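Local coordinates for protein ABC-type amino acid transport system, periplasmic component (Caldanaerobacter subterraneus subsp. tengcongensis MB4, PDB 4YMX) that binds arginine in the cleft between its two lobes, serving as the substrate-binding component of an amino acid ABC transporter, at residues A70-K75 with N238-E243; V79-K84 with V100-A105; G90-L95 with K115-S120; V224-A227 with S232-D235. One frame throughout, in Å; residues are numbered along the deposited sequence. Where two conformers were deposited one is given.

Overall arrangement
All four contacts belong to one lobe of this two-lobed binding protein and gather round its five-stranded sheet. Contacts 1 and 4 lie on one face, share helix 231-247 and have centres about 11 Å apart. Contact 3 holds helix 91-96 on the other face, its centre about 10 Å from that of contact 4; Asp118 and Ser120 of contact 3 pair through their backbones with Val226 and Val224 of contact 4. Contact 2 reaches both faces across strand 38-43, about 11 Å from contact 4 between centres. It leads directly to the ligand through Ala105, and in contact 3 the side chain of Ile92 lies about 8 Å from the bound arginine.

Contact 1: A70-K75 with N238-E243; sequences ANAIAK and NEVIKE
With chi1 at 168°, Val240 swings CG1 opposite the backbone N and out toward helix 65-77, where it meets Ala72 and Ile73. Ile73 answers with a chi1 of -68°, which lays CG1 beside the backbone N, on the side from which the valine approaches. Most of the touching is done by one methyl: Val240 CG1 lies 3.8 Å from Ala72 CB and 3.9 Å from Ile73 CG1, so it rests between two consecutive residues of the facing helix. The second branch, Val240 CG2, passes more loosely, 4.2 Å from Ile73 CA. The side chains of Ile73 and Val240 cross at about a right angle.

Each residue type fits its place. Ala72 has a single methyl and lets the helices draw close, with 6.2 Å between the CA atoms of Ile73 and Val240; the branched valine and isoleucine supply breadth without long, flexible ends. No hydrogen bond crosses the contact, and its cohesion is purely apolar.

Ala70 and Ala74, on another side of helix 65-77, pack on Leu81 of strand 80-85, while Ile241 reaches Ser120 and Tyr123 of strand 117-124. Helix 65-77 thus covers one side of this sheet face and helix 231-247 the other, and they meet above its middle, where Ile73 also touches Ile104, as expected of the layered alpha/beta lobe of a type II periplasmic binding protein.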
loop_
_atom_site.group_PDB
_atom_site.type_symbol
_atom_site.label_atom_id
_atom_site.label_comp_id
_atom_site.label_asym_id
_atom_site.label_seq_id
_atom_site.Cartn_x
_atom_site.Cartn_y
_atom_site.Cartn_z
ATOM N N ALA A 70 4.241 8.771 9.749
ATOM C CA ALA A 70 4.571 8.097 11.003
ATOM C C ALA A 70 5.472 8.938 11.879
ATOM O O ALA A 70 5.272 9.015 13.099
ATOM C CB ALA A 70 5.231 6.796 10.727
ATOM N N ASN A 71 6.465 9.574 11.272
ATOM C CA ASN A 71 7.363 10.404 12.056
ATOM C C ASN A 71 6.675 11.645 12.609
ATOM O O ASN A 71 7.008 12.090 13.712
ATOM C CB ASN A 71 8.644 10.721 11.290
ATOM C CG ASN A 71 9.682 9.642 11.464
ATOM O OD1 ASN A 71 10.177 9.416 12.569
ATOM N ND2 ASN A 71 10.015 8.966 10.381
ATOM N N ALA A 72 5.684 12.164 11.889
ATOM C CA ALA A 72 4.906 13.287 12.405
ATOM C C ALA A 72 4.106 12.849 13.632
ATOM O O ALA A 72 3.981 13.594 14.611
ATOM C CB ALA A 72 3.979 13.854 11.326
ATOM N N ILE A 73 3.576 11.628 13.587
ATOM C CA ILE A 73 2.830 11.084 14.713
ATOM C C ILE A 73 3.754 10.872 15.910
ATOM O O ILE A 73 3.417 11.250 17.042
ATOM C CB ILE A 73 2.134 9.759 14.324
ATOM C CG1 ILE A 73 1.025 10.018 13.298
ATOM C CG2 ILE A 73 1.603 9.021 15.570
ATOM C CD1 ILE A 73 0.538 8.751 12.594
ATOM N N ALA A 74 4.922 10.275 15.664
ATOM C CA ALA A 74 5.885 10.025 16.734
ATOM C C ALA A 74 6.313 11.336 17.387
ATOM O O ALA A 74 6.471 11.396 18.608
ATOM C CB ALA A 74 7.086 9.281 16.208
ATOM N N LYS A 75 6.489 12.381 16.580
ATOM C CA LYS A 75 6.908 13.681 17.102
ATOM C C LYS A 75 5.836 14.353 17.957
ATOM O O LYS A 75 6.152 14.951 18.997
ATOM C CB LYS A 75 7.398 14.594 15.983
ATOM C CG LYS A 75 8.774 14.193 15.481
ATOM C CD LYS A 75 9.451 15.310 14.705
ATOM C CE LYS A 75 10.701 14.809 13.997
ATOM N NZ LYS A 75 10.529 14.850 12.518
ATOM N N ASN A 238 -5.536 11.116 14.062
ATOM C CA ASN A 238 -6.438 11.963 13.321
ATOM C C ASN A 238 -6.098 13.424 13.457
ATOM O O ASN A 238 -6.188 14.122 12.513
ATOM C CB ASN A 238 -7.890 11.723 13.726
ATOM C CG ASN A 238 -8.490 10.537 13.048
ATOM O OD1 ASN A 238 -8.101 10.166 11.982
ATOM N ND2 ASN A 238 -9.468 9.988 13.667
ATOM N N GLU A 239 -5.689 13.841 14.644
ATOM C CA GLU A 239 -5.235 15.217 14.849
ATOM C C GLU A 239 -3.996 15.534 14.013
ATOM O O GLU A 239 -3.890 16.612 13.429
ATOM C CB GLU A 239 -4.947 15.481 16.335
ATOM C CG GLU A 239 -6.180 15.510 17.238
ATOM C CD GLU A 239 -5.826 15.649 18.712
ATOM O OE1 GLU A 239 -4.790 16.273 19.027
ATOM O OE2 GLU A 239 -6.582 15.125 19.559
ATOM N N VAL A 240 -3.052 14.602 13.960
ATOM C CA VAL A 240 -1.815 14.825 13.210
ATOM C C VAL A 240 -2.087 14.906 11.712
ATOM O O VAL A 240 -1.552 15.782 11.030
ATOM C CB VAL A 240 -0.765 13.730 13.518
ATOM C CG1 VAL A 240 0.389 13.788 12.526
ATOM C CG2 VAL A 240 -0.272 13.877 14.955
ATOM N N ILE A 241 -2.929 14.009 11.203
ATOM C CA ILE A 241 -3.305 14.062 9.791
ATOM C C ILE A 241 -3.975 15.397 9.473
ATOM O O ILE A 241 -3.640 16.044 8.482
ATOM C CB ILE A 241 -4.222 12.900 9.388
ATOM C CG1 ILE A 241 -3.456 11.582 9.504
ATOM C CG2 ILE A 241 -4.749 13.099 7.961
ATOM C CD1 ILE A 241 -4.337 10.358 9.365
ATOM N N LYS A 242 -4.902 15.820 10.325
ATOM C CA LYS A 242 -5.558 17.112 10.124
ATOM C C LYS A 242 -4.553 18.258 10.164
ATOM O O LYS A 242 -4.587 19.152 9.311
ATOM C CB LYS A 242 -6.671 17.316 11.157
ATOM C CG LYS A 242 -8.037 16.864 10.669
ATOM C CD LYS A 242 -9.155 17.428 11.542
ATOM C CE LYS A 242 -10.533 17.051 11.005
ATOM N NZ LYS A 242 -10.923 17.842 9.802
ATOM N N GLU A 243 -3.648 18.252 11.136
ATOM C CA GLU A 243 -2.685 19.346 11.226
ATOM C C GLU A 243 -1.693 19.354 10.061
ATOM O O GLU A 243 -1.303 20.421 9.586
ATOM C CB GLU A 243 -1.972 19.351 12.581
ATOM C CG GLU A 243 -0.926 20.450 12.756
ATOM C CD GLU A 243 -1.493 21.868 12.703
ATOM O OE1 GLU A 243 -0.674 22.804 12.709
ATOM O OE2 GLU A 243 -2.735 22.054 12.666
#

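Contact 2: V79-K84 with V100-A105; sequences VKLEIK and VDMVIA. With ARG (arginine), chain C.
This is sparse side-chain packing between edge strand 80-85 and the segment that leads into and forms the parallel strand 102-103, with strand 38-43 between them; with helix 91-96 they form a beta-alpha-beta crossover in the lobe's sheet. On the face where helix 65-77 packs, Leu81 CD1 lies 4.3 Å from Met102 CE. The long, unbranched methionine suits this reach, because with chi1 at 67° and its outer torsions extended its terminal methyl arrives far from its own strand.

On the face of helix 91-96, Lys84 CD lies 4.1 Å from Val100 CG1. The lysine serves as a hydrocarbon arm here: fully extended beyond CG, it runs past the valine, and its NZ bonds to Arg99 O. Val100 also leans on Leu95 of the helix. Nearer the start of the edge strand, Lys80 NZ and Glu82 OE1 form a salt bridge through the oxygen's anti lone pair.

Beyond strand 102-103 the chain enters the ligand pocket, where Gly106 O and Glu193 OE1 also accept bonds from the bound arginine. Here the polar link is backbone: Ala105 O accepts a bond from the ligand's NE at 2.9 Å and a weak one from the ligand's NH2 at 3.4 Å.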
loop_
_atom_site.group_PDB
_atom_site.type_symbol
_atom_site.label_atom_id
_atom_site.label_comp_id
_atom_site.label_asym_id
_atom_site.label_seq_id
_atom_site.Cartn_x
_atom_site.Cartn_y
_atom_site.Cartn_z
ATOM N N VAL A 79 7.819 10.552 21.199
ATOM C CA VAL A 79 8.399 9.224 21.364
ATOM C C VAL A 79 9.251 8.829 20.162
ATOM O O VAL A 79 9.178 9.452 19.098
ATOM C CB VAL A 79 7.313 8.140 21.567
ATOM C CG1 VAL A 79 6.517 8.399 22.846
ATOM C CG2 VAL A 79 6.384 8.087 20.365
ATOM N N LYS A 80 10.053 7.786 20.353
ATOM C CA LYS A 80 10.863 7.205 19.291
ATOM C C LYS A 80 9.971 6.342 18.410
ATOM O O LYS A 80 9.118 5.609 18.917
ATOM C CB LYS A 80 11.965 6.334 19.902
ATOM C CG LYS A 80 12.846 5.597 18.884
ATOM C CD LYS A 80 13.666 4.503 19.556
ATOM C CE LYS A 80 14.513 3.736 18.553
ATOM N NZ LYS A 80 15.040 2.480 19.161
ATOM N N LEU A 81 10.169 6.427 17.096
ATOM C CA LEU A 81 9.460 5.566 16.156
ATOM C C LEU A 81 10.300 4.330 15.855
ATOM O O LEU A 81 11.476 4.437 15.488
ATOM C CB LEU A 81 9.181 6.308 14.852
ATOM C CG LEU A 81 8.544 5.479 13.731
ATOM C CD1 LEU A 81 7.113 5.086 14.064
ATOM C CD2 LEU A 81 8.599 6.235 12.416
ATOM N N GLU A 82 9.700 3.159 16.027
ATOM C CA GLU A 82 10.313 1.922 15.566
ATOM C C GLU A 82 9.426 1.332 14.487
ATOM O O GLU A 82 8.201 1.292 14.633
ATOM C CB GLU A 82 10.507 0.938 16.726
ATOM C CG GLU A 82 11.645 1.357 17.666
ATOM C CD GLU A 82 11.895 0.381 18.809
ATOM O OE1 GLU A 82 12.851 0.616 19.588
ATOM O OE2 GLU A 82 11.152 -0.611 18.944
ATOM N N ILE A 83 10.044 0.878 13.402
ATOM C CA ILE A 83 9.309 0.289 12.295
ATOM C C ILE A 83 9.618 -1.200 12.192
ATOM O O ILE A 83 10.792 -1.601 12.187
ATOM C CB ILE A 83 9.686 0.959 10.964
ATOM C CG1 ILE A 83 9.492 2.471 11.042
ATOM C CG2 ILE A 83 8.856 0.384 9.826
ATOM C CD1 ILE A 83 10.022 3.197 9.829
ATOM N N LYS A 84 8.569 -2.015 12.113
ATOM C CA LYS A 84 8.716 -3.435 11.799
ATOM C C LYS A 84 8.222 -3.695 10.379
ATOM O O LYS A 84 7.050 -3.466 10.075
ATOM C CB LYS A 84 7.926 -4.298 12.783
ATOM C CG LYS A 84 8.426 -4.264 14.227
ATOM C CD LYS A 84 7.592 -5.198 15.090
ATOM C CE LYS A 84 8.081 -5.239 16.530
ATOM N NZ LYS A 84 7.238 -6.140 17.378
ATOM N N VAL A 100 2.443 -4.499 17.162
ATOM C CA VAL A 100 2.690 -3.125 16.712
ATOM C C VAL A 100 1.566 -2.266 17.281
ATOM O O VAL A 100 0.507 -2.791 17.643
ATOM C CB VAL A 100 2.732 -2.973 15.159
ATOM C CG1 VAL A 100 3.811 -3.843 14.545
ATOM C CG2 VAL A 100 1.380 -3.284 14.547
ATOM N N ASP A 101 1.795 -0.957 17.368
ATOM C CA ASP A 101 0.794 -0.023 17.880
ATOM C C ASP A 101 -0.077 0.584 16.781
ATOM O O ASP A 101 -1.219 0.969 17.019
ATOM C CB ASP A 101 1.473 1.117 18.640
ATOM C CG ASP A 101 2.333 0.631 19.782
ATOM O OD1 ASP A 101 1.852 -0.213 20.566
ATOM O OD2 ASP A 101 3.487 1.092 19.895
ATOM N N MET A 102 0.478 0.693 15.580
ATOM C CA MET A 102 -0.257 1.228 14.451
ATOM C C MET A 102 0.306 0.637 13.176
ATOM O O MET A 102 1.448 0.161 13.149
ATOM C CB MET A 102 -0.201 2.764 14.403
ATOM C CG MET A 102 1.182 3.335 14.129
ATOM S SD MET A 102 1.139 5.133 14.104
ATOM C CE MET A 102 2.883 5.515 13.957
ATOM N N VAL A 103 -0.515 0.656 12.134
ATOM C CA VAL A 103 -0.088 0.221 10.817
ATOM C C VAL A 103 -0.296 1.366 9.839
ATOM O O VAL A 103 -1.379 1.954 9.770
ATOM C CB VAL A 103 -0.871 -1.020 10.338
ATOM C CG1 VAL A 103 -0.666 -1.249 8.841
ATOM C CG2 VAL A 103 -0.475 -2.253 11.147
ATOM N N ILE A 104 0.758 1.702 9.104
ATOM C CA ILE A 104 0.647 2.631 7.993
ATOM C C ILE A 104 1.291 1.922 6.813
ATOM O O ILE A 104 2.491 1.667 6.820
ATOM C CB ILE A 104 1.337 3.978 8.271
ATOM C CG1 ILE A 104 1.068 4.440 9.711
ATOM C CG2 ILE A 104 0.830 5.015 7.288
ATOM C CD1 ILE A 104 1.525 5.878 9.993
ATOM N N ALA A 105 0.484 1.561 5.821
ATOM C CA ALA A 105 0.966 0.732 4.720
ATOM C C ALA A 105 0.091 0.870 3.481
ATOM O O ALA A 105 -0.288 -0.126 2.852
ATOM C CB ALA A 105 1.027 -0.738 5.159
HETATM N N ARG C . -4.391 -0.567 -0.640
HETATM C CA ARG C . -4.358 -2.050 -0.733
HETATM C C ARG C . -4.968 -2.680 0.506
HETATM O O ARG C . -5.274 -1.988 1.476
HETATM C CB ARG C . -2.920 -2.539 -0.913
HETATM C CG ARG C . -1.963 -2.047 0.156
HETATM C CD ARG C . -0.630 -2.774 0.092
HETATM N NE ARG C . 0.381 -2.087 0.883
HETATM C CZ ARG C . 1.639 -2.490 1.009
HETATM N NH1 ARG C . 2.063 -3.586 0.405
HETATM N NH2 ARG C . 2.473 -1.788 1.754
HETATM O OXT ARG C . -5.167 -3.892 0.556
#

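Contact 3: G90-L95 with K115-S120; sequences GLIPAL and KSVDFS
No flat group joins in the touch between Ile92 and Leu95 of the helix and Val117 of the strand; the nearest one, the ring of Phe119, turns its CZ end toward Ile92 but stays just beyond contact, with CZ 4.9 Å from Ile92 CD1. The Phe119 side chain packs instead against Met107, Pro109, Arg113, Lys114 and Ala225, and so borders the aliphatic cluster.

The cluster turns on a single methyl, Val117 CG1. Leu95 CD2 approaches it to 3.8 Å and Ile92 CG2 to 3.9 Å, so the valine is gripped by two residues that lie three apart and therefore share one side of the helix. Val117 owes this position to its chi1 of -60°, which turns CG1 toward the helix while CG2 sits between the backbone N and the carbonyl carbon. Both helix side chains meet the valine at a slant. At the margin, Ser116 CB comes 4.4 Å from Ile92 CG2, a loose touch made by the carbon of a small residue where the chain is partly exposed.

Branched aliphatic residues suit a helix lying over an edge strand, because their methyls fill the short space between backbones without needing polar partners; no hydrogen bond crosses here. Ile92 also touches Arg113, which is bonded to the bound arginine, and Leu95 packs on Ala225 of the neighbouring strand. Helix 91-96 is thus seated on strands 117-124 and 222-227 beside the ligand cleft, on the face of the sheet away from helix 231-247, giving the helix-sheet-helix layering of a type II periplasmic binding protein lobe.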
loop_
_atom_site.group_PDB
_atom_site.type_symbol
_atom_site.label_atom_id
_atom_site.label_comp_id
_atom_site.label_asym_id
_atom_site.label_seq_id
_atom_site.Cartn_x
_atom_site.Cartn_y
_atom_site.Cartn_z
ATOM N N GLY A 90 0.332 -9.920 7.243
ATOM C CA GLY A 90 0.526 -10.054 8.674
ATOM C C GLY A 90 0.250 -8.787 9.460
ATOM O O GLY A 90 0.288 -8.808 10.689
ATOM N N LEU A 91 -0.038 -7.683 8.778
ATOM C CA LEU A 91 -0.152 -6.398 9.475
ATOM C C LEU A 91 -1.338 -6.313 10.431
ATOM O O LEU A 91 -1.169 -5.948 11.597
ATOM C CB LEU A 91 -0.179 -5.227 8.482
ATOM C CG LEU A 91 1.153 -5.001 7.778
ATOM C CD1 LEU A 91 0.930 -4.089 6.589
ATOM C CD2 LEU A 91 2.183 -4.386 8.721
ATOM N N ILE A 92 -2.531 -6.661 9.962
ATOM C CA ILE A 92 -3.687 -6.643 10.852
ATOM C C ILE A 92 -3.559 -7.660 12.012
ATOM O O ILE A 92 -3.807 -7.301 13.171
ATOM C CB ILE A 92 -5.020 -6.707 10.073
ATOM C CG1 ILE A 92 -5.267 -5.348 9.410
ATOM C CG2 ILE A 92 -6.180 -7.096 10.992
ATOM C CD1 ILE A 92 -6.405 -5.348 8.429
ATOM N N PRO A 93 -3.120 -8.904 11.726
ATOM C CA PRO A 93 -2.863 -9.806 12.856
ATOM C C PRO A 93 -1.839 -9.273 13.869
ATOM O O PRO A 93 -2.029 -9.452 15.069
ATOM C CB PRO A 93 -2.332 -11.062 12.173
ATOM C CG PRO A 93 -3.044 -11.083 10.861
ATOM C CD PRO A 93 -3.128 -9.630 10.442
ATOM N N ALA A 94 -0.782 -8.621 13.403
ATOM C CA ALA A 94 0.204 -8.056 14.318
ATOM C C ALA A 94 -0.411 -6.962 15.192
ATOM O O ALA A 94 -0.122 -6.866 16.386
ATOM C CB ALA A 94 1.410 -7.522 13.545
ATOM N N LEU A 95 -1.274 -6.148 14.597
ATOM C CA LEU A 95 -1.921 -5.062 15.310
ATOM C C LEU A 95 -2.892 -5.618 16.351
ATOM O O LEU A 95 -2.938 -5.142 17.493
ATOM C CB LEU A 95 -2.631 -4.161 14.301
ATOM C CG LEU A 95 -3.237 -2.844 14.754
ATOM C CD1 LEU A 95 -2.189 -1.963 15.413
ATOM C CD2 LEU A 95 -3.866 -2.142 13.555
ATOM N N LYS A 115 -14.165 -4.289 11.112
ATOM C CA LYS A 115 -14.682 -5.203 12.131
ATOM C C LYS A 115 -13.575 -5.604 13.097
ATOM O O LYS A 115 -13.843 -5.982 14.241
ATOM C CB LYS A 115 -15.263 -6.465 11.492
ATOM C CG LYS A 115 -16.377 -6.215 10.482
ATOM C CD LYS A 115 -16.817 -7.529 9.849
ATOM C CE LYS A 115 -18.124 -7.371 9.097
ATOM N NZ LYS A 115 -18.541 -8.647 8.450
ATOM N N SER A 116 -12.328 -5.517 12.634
ATOM C CA SER A 116 -11.183 -6.046 13.382
ATOM C C SER A 116 -10.291 -4.971 13.996
ATOM O O SER A 116 -9.768 -5.147 15.097
ATOM C CB SER A 116 -10.336 -6.952 12.482
ATOM O OG SER A 116 -11.083 -8.084 12.063
ATOM N N VAL A 117 -10.089 -3.873 13.265
ATOM C CA VAL A 117 -9.243 -2.772 13.720
ATOM C C VAL A 117 -9.951 -1.437 13.472
ATOM O O VAL A 117 -10.977 -1.390 12.796
ATOM C CB VAL A 117 -7.859 -2.780 13.022
ATOM C CG1 VAL A 117 -7.115 -4.084 13.302
ATOM C CG2 VAL A 117 -8.011 -2.548 11.514
ATOM N N ASP A 118 -9.410 -0.354 14.027
ATOM C CA ASP A 118 -9.980 0.973 13.810
ATOM C C ASP A 118 -9.107 1.776 12.847
ATOM O O ASP A 118 -7.880 1.680 12.879
ATOM C CB ASP A 118 -10.108 1.732 15.134
ATOM C CG ASP A 118 -11.192 1.175 16.030
ATOM O OD1 ASP A 118 -12.130 0.536 15.516
ATOM O OD2 ASP A 118 -11.110 1.393 17.253
ATOM N N PHE A 119 -9.746 2.585 12.012
ATOM C CA PHE A 119 -9.024 3.380 11.021
ATOM C C PHE A 119 -9.162 4.875 11.235
ATOM O O PHE A 119 -10.217 5.380 11.641
ATOM C CB PHE A 119 -9.483 3.043 9.602
ATOM C CG PHE A 119 -9.005 1.714 9.114
ATOM C CD1 PHE A 119 -7.763 1.589 8.502
ATOM C CD2 PHE A 119 -9.796 0.586 9.264
ATOM C CE1 PHE A 119 -7.319 0.348 8.047
ATOM C CE2 PHE A 119 -9.361 -0.651 8.812
ATOM C CZ PHE A 119 -8.116 -0.769 8.203
ATOM N N SER A 120 -8.078 5.579 10.937
ATOM C CA SER A 120 -8.089 7.031 10.895
ATOM C C SER A 120 -8.886 7.536 9.707
ATOM O O SER A 120 -9.341 6.767 8.854
ATOM C CB SER A 120 -6.654 7.539 10.777
ATOM O OG SER A 120 -6.166 7.312 9.455
#

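Contact 4: V224-A227 with S232-D235; sequences VAVA and SLLD
Val226 and Leu234 face each other with CA atoms 6.5 Å apart, where the extended strand 222-227 is followed, after a short loop, by helix 231-247 folding back against it. In the conformer described (a second was modelled), Val226 spreads its two methyls over successive leucines. Its CG1 lies 3.7 Å from Leu233 CD2 and 3.9 Å from Leu233 CG, so it presses on the fork of that side chain. Its CG2 meets the base of the next residue, 3.9 Å from Leu234 CB, and comes 4.2 Å from Leu234 CD1.

In both leucines chi1 is close to 180° and chi2 near 60°, yet they diverge because they stand on successive positions of the helix: Leu234 crosses Val226 at about a right angle. A beta-branched valine suits the strand, offering two methyls close to the backbone; the longer leucines bridge the distance from the helix. Near the helix start, Leu233 N is bonded to Asn230 OD1.

No polar group bonds across this contact. The strand's backbone is paired instead within the sheet, Val226 with Asp118 and Ala225 with Val103, which implies that between these segments cohesion rests on dispersion and the hydrophobic effect.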
loop_
_atom_site.group_PDB
_atom_site.type_symbol
_atom_site.label_atom_id
_atom_site.label_comp_id
_atom_site.label_asym_id
_atom_site.label_seq_id
_atom_site.Cartn_x
_atom_site.Cartn_y
_atom_site.Cartn_z
ATOM N N VAL A 224 -4.644 5.176 8.433
ATOM C CA VAL A 224 -3.835 4.551 9.476
ATOM C C VAL A 224 -4.713 3.601 10.277
ATOM O O VAL A 224 -5.851 3.935 10.613
ATOM C CB VAL A 224 -3.225 5.605 10.422
ATOM C CG1 VAL A 224 -2.479 4.939 11.565
ATOM C CG2 VAL A 224 -2.297 6.530 9.653
ATOM N N ALA A 225 -4.197 2.409 10.563
ATOM C CA ALA A 225 -4.914 1.460 11.415
ATOM C C ALA A 225 -4.323 1.381 12.811
ATOM O O ALA A 225 -3.096 1.424 13.004
ATOM C CB ALA A 225 -4.946 0.071 10.792
ATOM N N VAL A 226 -5.210 1.338 13.806
ATOM C CA VAL A 226 -4.821 1.069 15.188
ATOM C C VAL A 226 -5.678 -0.062 15.726
ATOM O O VAL A 226 -6.698 -0.423 15.131
ATOM C CB VAL A 226 -4.942 2.312 16.125
ATOM C CG1 VAL A 226 -4.067 3.459 15.624
ATOM C CG2 VAL A 226 -6.402 2.752 16.274
ATOM N N ALA A 227 -5.273 -0.625 16.859
ATOM C CA ALA A 227 -6.033 -1.713 17.459
ATOM C C ALA A 227 -7.442 -1.257 17.824
ATOM O O ALA A 227 -7.670 -0.090 18.168
ATOM C CB ALA A 227 -5.327 -2.245 18.679
ATOM N N SER A 232 -7.208 6.596 22.284
ATOM C CA SER A 232 -6.183 7.582 22.610
ATOM C C SER A 232 -5.245 7.781 21.427
ATOM O O SER A 232 -4.987 8.910 21.011
ATOM C CB SER A 232 -5.396 7.155 23.843
ATOM O OG SER A 232 -4.459 8.149 24.204
ATOM N N LEU A 233 -4.762 6.678 20.859
ATOM C CA LEU A 233 -3.850 6.767 19.726
ATOM C C LEU A 233 -4.574 7.214 18.463
ATOM O O LEU A 233 -4.046 8.037 17.704
ATOM C CB LEU A 233 -3.134 5.434 19.487
ATOM C CG LEU A 233 -2.147 5.463 18.312
ATOM C CD1 LEU A 233 -1.127 6.589 18.491
ATOM C CD2 LEU A 233 -1.453 4.106 18.188
ATOM N N LEU A 234 -5.775 6.690 18.235
ATOM C CA LEU A 234 -6.551 7.069 17.061
ATOM C C LEU A 234 -6.800 8.573 17.016
ATOM O O LEU A 234 -6.668 9.198 15.965
ATOM C CB LEU A 234 -7.882 6.317 17.021
ATOM C CG LEU A 234 -8.731 6.588 15.777
ATOM C CD1 LEU A 234 -7.956 6.215 14.524
ATOM C CD2 LEU A 234 -10.043 5.816 15.862
ATOM N N ASP A 235 -7.133 9.161 18.162
ATOM C CA ASP A 235 -7.415 10.592 18.206
ATOM C C ASP A 235 -6.178 11.413 17.867
ATOM O O ASP A 235 -6.266 12.393 17.114
ATOM C CB ASP A 235 -7.980 11.000 19.570
ATOM C CG ASP A 235 -9.438 10.614 19.742
ATOM O OD1 ASP A 235 -10.100 10.246 18.747
ATOM O OD2 ASP A 235 -9.928 10.685 20.890
#